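Local coordinates for ER-derived vesicles protein ERV41 (Saccharomyces cerevisiae, PDB 3ZLC) that is a constituent of COPII-coated vesicles derived from the endoplasmic reticulum and is required for efficient transport of a subset of secretory proteins to the Golgi, at residues Trp34-Val39 and Arg46-Glu51. Numbering follows the deposited sequence.
Sequences WLQINV and RKLVLE
Val39 and Lys47 face each other as an antiparallel hydrogen-bonded pair: Lys47 N gives its hydrogen almost straight to Val39 O (2.8 Å, 179° at the hydrogen), and Val39 N returns a bond to Lys47 O. One step on, Asn38 and Leu48 form a non-hydrogen-bonded pair, and Val49 N then reaches Ile37 O at 2.8 Å. Beyond this third bond the chains part, and a water accepts from Ile37 N and donates to Val49 O, linking the two backbones past the last direct bond.

The CB of Asn38 lies 3.9 Å from Arg46 CD, part-way along a poorly ordered side chain. In the conformer described, one of two for Asn38, chi1 of -73° sets CG beside the backbone N, from where the amide meets Leu48: OD1 touches CD2 at 3.6 Å, and CG rests against the same methyl. ND2, at the other corner, donates to Gln36 OE1 at 2.9 Å; the acceptor lies in the Asn38 amide plane, whereas ND2 stands well above the Gln36 carbonyl plane. Gln36 NE2 is held in turn by Ala136 O on the neighbouring strand, so OE1 and NE2 of Gln36 each have a partner in this conformer. A leucine in place of Gln36 would probably leave Asn38 ND2 without this acceptor and its amide freer to turn.

On the other face, Val39 CG2 meets Val49 CG2 at 3.5 Å, and Ile37 CG2 lies at ordinary van der Waals distance from Val49 CB. Ile37, Val39 and Val49 also touch Val119, Val125 and Ile123 of strand 117-126, in the second sheet. The pattern is that of a short antiparallel beta hairpin at the edge of a beta sheet, strand 35-41 pairing with 47-48 on one side and with 130-136 on the other, in the lumenal domain.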
ATOM      1  N   TRP A  34       9.398 -13.965  -5.158  1.00 21.25           N
ATOM      2  CA  TRP A  34       8.970 -13.644  -6.522  1.00 29.69           C
ATOM      3  C   TRP A  34       8.821 -12.133  -6.699  1.00 31.15           C
ATOM      4  O   TRP A  34       8.678 -11.640  -7.821  1.00 24.54           O
ATOM      5  CB  TRP A  34       7.610 -14.284  -6.842  1.00 25.78           C
ATOM      6  CG  TRP A  34       7.593 -15.790  -6.874  1.00 23.36           C
ATOM      7  CD1 TRP A  34       6.896 -16.613  -6.035  1.00 28.88           C
ATOM      8  CD2 TRP A  34       8.277 -16.648  -7.797  1.00 24.26           C
ATOM      9  NE1 TRP A  34       7.113 -17.923  -6.373  1.00 24.97           N
ATOM     10  CE2 TRP A  34       7.964 -17.974  -7.446  1.00 25.18           C
ATOM     11  CE3 TRP A  34       9.138 -16.427  -8.877  1.00 25.13           C
ATOM     12  CZ2 TRP A  34       8.465 -19.070  -8.138  1.00 26.89           C
ATOM     13  CZ3 TRP A  34       9.636 -17.517  -9.567  1.00 26.83           C
ATOM     14  CH2 TRP A  34       9.303 -18.824  -9.194  1.00 27.76           C
ATOM     15  N   LEU A  35       8.818 -11.402  -5.584  1.00 20.96           N
ATOM     16  CA  LEU A  35       8.420  -9.993  -5.595  1.00 23.53           C
ATOM     17  C   LEU A  35       9.597  -9.035  -5.677  1.00 26.04           C
ATOM     18  O   LEU A  35      10.682  -9.320  -5.148  1.00 25.13           O
ATOM     19  CB  LEU A  35       7.591  -9.661  -4.344  1.00 20.92           C
ATOM     20  CG  LEU A  35       6.262 -10.410  -4.225  1.00 22.03           C
ATOM     21  CD1 LEU A  35       5.510 -10.017  -2.959  1.00 22.20           C
ATOM     22  CD2 LEU A  35       5.404 -10.189  -5.465  1.00 22.44           C
ATOM     23  N   GLN A  36       9.380  -7.899  -6.339  1.00 20.32           N
ATOM     24  CA  GLN A  36      10.310  -6.780  -6.247  1.00 21.02           C
ATOM     25  C   GLN A  36       9.526  -5.503  -5.942  1.00 23.35           C
ATOM     26  O   GLN A  36       8.375  -5.334  -6.379  1.00 22.98           O
ATOM     27  CB  GLN A  36      11.142  -6.632  -7.527  1.00 27.76           C
ATOM     28  CG  GLN A  36      10.366  -6.119  -8.738  1.00 33.78           C
ATOM     29  CD  GLN A  36      11.280  -5.747  -9.897  1.00 51.86           C
ATOM     30  OE1 GLN A  36      12.281  -5.049  -9.713  1.00 57.31           O
ATOM     31  NE2 GLN A  36      10.940  -6.213 -11.096  1.00 53.15           N
ATOM     32  N   ILE A  37      10.135  -4.611  -5.173  1.00 23.45           N
ATOM     33  CA  ILE A  37       9.461  -3.372  -4.783  1.00 22.74           C
ATOM     34  C   ILE A  37      10.349  -2.212  -5.221  1.00 23.38           C
ATOM     35  O   ILE A  37      11.532  -2.162  -4.848  1.00 24.95           O
ATOM     36  CB  ILE A  37       9.197  -3.361  -3.277  1.00 19.99           C
ATOM     37  CG1 ILE A  37       8.297  -4.549  -2.906  1.00 23.00           C
ATOM     38  CG2 ILE A  37       8.560  -2.035  -2.817  1.00 16.82           C
ATOM     39  CD1 ILE A  37       8.067  -4.675  -1.456  1.00 29.61           C
ATOM     40  N   ASN A  38       9.800  -1.326  -6.058  1.00 21.27           N
ATOM     41  CA  ASN A  38      10.551  -0.189  -6.591  0.75 25.42           C
ATOM     42  C   ASN A  38       9.906   1.148  -6.214  1.00 23.83           C
ATOM     43  O   ASN A  38       8.685   1.232  -6.048  1.00 22.11           O
ATOM     44  CB  ASN A  38      10.632  -0.273  -8.118  0.75 25.60           C
ATOM     45  CG  ASN A  38      11.595  -1.356  -8.607  0.75 36.26           C
ATOM     46  OD1 ASN A  38      12.793  -1.111  -8.781  0.75 35.87           O
ATOM     47  ND2 ASN A  38      11.066  -2.556  -8.849  0.75 31.83           N
ATOM     48  N   VAL A  39      10.729   2.187  -6.096  1.00 21.24           N
ATOM     49  CA  VAL A  39      10.233   3.552  -5.939  1.00 21.28           C
ATOM     50  C   VAL A  39      10.782   4.339  -7.119  1.00 23.04           C
ATOM     51  O   VAL A  39      11.939   4.149  -7.535  1.00 22.11           O
ATOM     52  CB  VAL A  39      10.680   4.216  -4.607  1.00 29.12           C
ATOM     53  CG1 VAL A  39      10.366   5.710  -4.624  1.00 32.87           C
ATOM     54  CG2 VAL A  39       9.977   3.592  -3.436  1.00 31.64           C
ATOM     55  N   ARG A  46      13.931   4.369 -11.459  1.00 60.32           N
ATOM     56  CA  ARG A  46      13.571   3.327 -10.494  1.00 55.73           C
ATOM     57  C   ARG A  46      14.691   2.968  -9.527  1.00 50.31           C
ATOM     58  O   ARG A  46      15.805   2.628  -9.938  1.00 46.39           O
ATOM     59  CB  ARG A  46      13.110   2.059 -11.207  1.00 62.70           C
ATOM     60  CG  ARG A  46      11.850   2.250 -12.010  1.00 68.28           C
ATOM     61  CD  ARG A  46      10.858   1.122 -11.783  1.00 70.88           C
ATOM     62  NE  ARG A  46      10.300   0.655 -13.049  1.00 79.14           N
ATOM     63  CZ  ARG A  46       9.463   1.363 -13.806  1.00 85.09           C
ATOM     64  NH1 ARG A  46       9.080   2.574 -13.430  1.00 86.31           N
ATOM     65  NH2 ARG A  46       9.009   0.859 -14.945  1.00 84.93           N
ATOM     66  N   LYS A  47      14.379   3.064  -8.238  1.00 45.67           N
ATOM     67  CA  LYS A  47      15.268   2.612  -7.176  1.00 45.66           C
ATOM     68  C   LYS A  47      14.653   1.397  -6.487  1.00 36.90           C
ATOM     69  O   LYS A  47      13.528   1.466  -5.964  1.00 30.84           O
ATOM     70  CB  LYS A  47      15.500   3.729  -6.153  1.00 49.28           C
ATOM     71  CG  LYS A  47      16.287   3.298  -4.918  1.00 60.17           C
ATOM     72  CD  LYS A  47      16.648   4.492  -4.035  1.00 68.40           C
ATOM     73  CE  LYS A  47      15.427   5.085  -3.330  1.00 67.47           C
ATOM     74  NZ  LYS A  47      15.758   6.348  -2.597  1.00 64.42           N
ATOM     75  N   LEU A  48      15.387   0.290  -6.493  1.00 29.17           N
ATOM     76  CA  LEU A  48      14.964  -0.922  -5.789  1.00 33.59           C
ATOM     77  C   LEU A  48      14.898  -0.692  -4.285  1.00 34.02           C
ATOM     78  O   LEU A  48      15.867  -0.240  -3.667  1.00 36.61           O
ATOM     79  CB  LEU A  48      15.908  -2.086  -6.092  1.00 31.36           C
ATOM     80  CG  LEU A  48      15.486  -3.056  -7.197  1.00 40.99           C
ATOM     81  CD1 LEU A  48      16.585  -4.079  -7.462  1.00 50.30           C
ATOM     82  CD2 LEU A  48      14.202  -3.759  -6.827  1.00 38.89           C
ATOM     83  N   VAL A  49      13.746  -0.977  -3.693  1.00 26.03           N
ATOM     84  CA  VAL A  49      13.627  -0.915  -2.251  1.00 31.14           C
ATOM     85  C   VAL A  49      13.978  -2.295  -1.718  1.00 43.80           C
ATOM     86  O   VAL A  49      13.244  -3.267  -1.915  1.00 40.43           O
ATOM     87  CB  VAL A  49      12.214  -0.533  -1.799  1.00 39.49           C
ATOM     88  CG1 VAL A  49      12.108  -0.689  -0.294  1.00 45.54           C
ATOM     89  CG2 VAL A  49      11.904   0.883  -2.210  1.00 33.19           C
ATOM     90  N   LEU A  50      15.128  -2.389  -1.071  1.00 54.20           N
ATOM     91  CA  LEU A  50      15.566  -3.663  -0.540  1.00 55.22           C
ATOM     92  C   LEU A  50      15.636  -3.576   0.969  1.00 42.56           C
ATOM     93  O   LEU A  50      14.891  -4.257   1.676  1.00 46.90           O
ATOM     94  CB  LEU A  50      16.925  -4.043  -1.128  1.00 61.67           C
ATOM     95  CG  LEU A  50      16.883  -4.519  -2.583  1.00 65.05           C
ATOM     96  CD1 LEU A  50      18.277  -4.643  -3.167  1.00 66.26           C
ATOM     97  CD2 LEU A  50      16.150  -5.850  -2.690  1.00 63.42           C
ATOM     98  N   GLU A  51      16.505  -2.698   1.455  1.00 41.57           N
ATOM     99  CA  GLU A  51      16.822  -2.647   2.874  1.00 48.60           C
ATOM    100  C   GLU A  51      15.773  -1.955   3.743  1.00 43.04           C
ATOM    101  O   GLU A  51      15.772  -2.149   4.955  1.00 44.42           O
ATOM    102  CB  GLU A  51      18.216  -2.034   3.103  1.00 60.59           C
ATOM    103  CG  GLU A  51      18.363  -0.579   2.680  1.00 66.35           C
ATOM    104  CD  GLU A  51      19.732  -0.013   3.027  1.00 72.30           C
ATOM    105  OE1 GLU A  51      20.731  -0.441   2.407  1.00 73.71           O
ATOM    106  OE2 GLU A  51      19.806   0.866   3.915  1.00 71.91           O
TER
HETATM  107  O   HOH W   1      12.716  -5.208  -3.748  1.00 41.88           O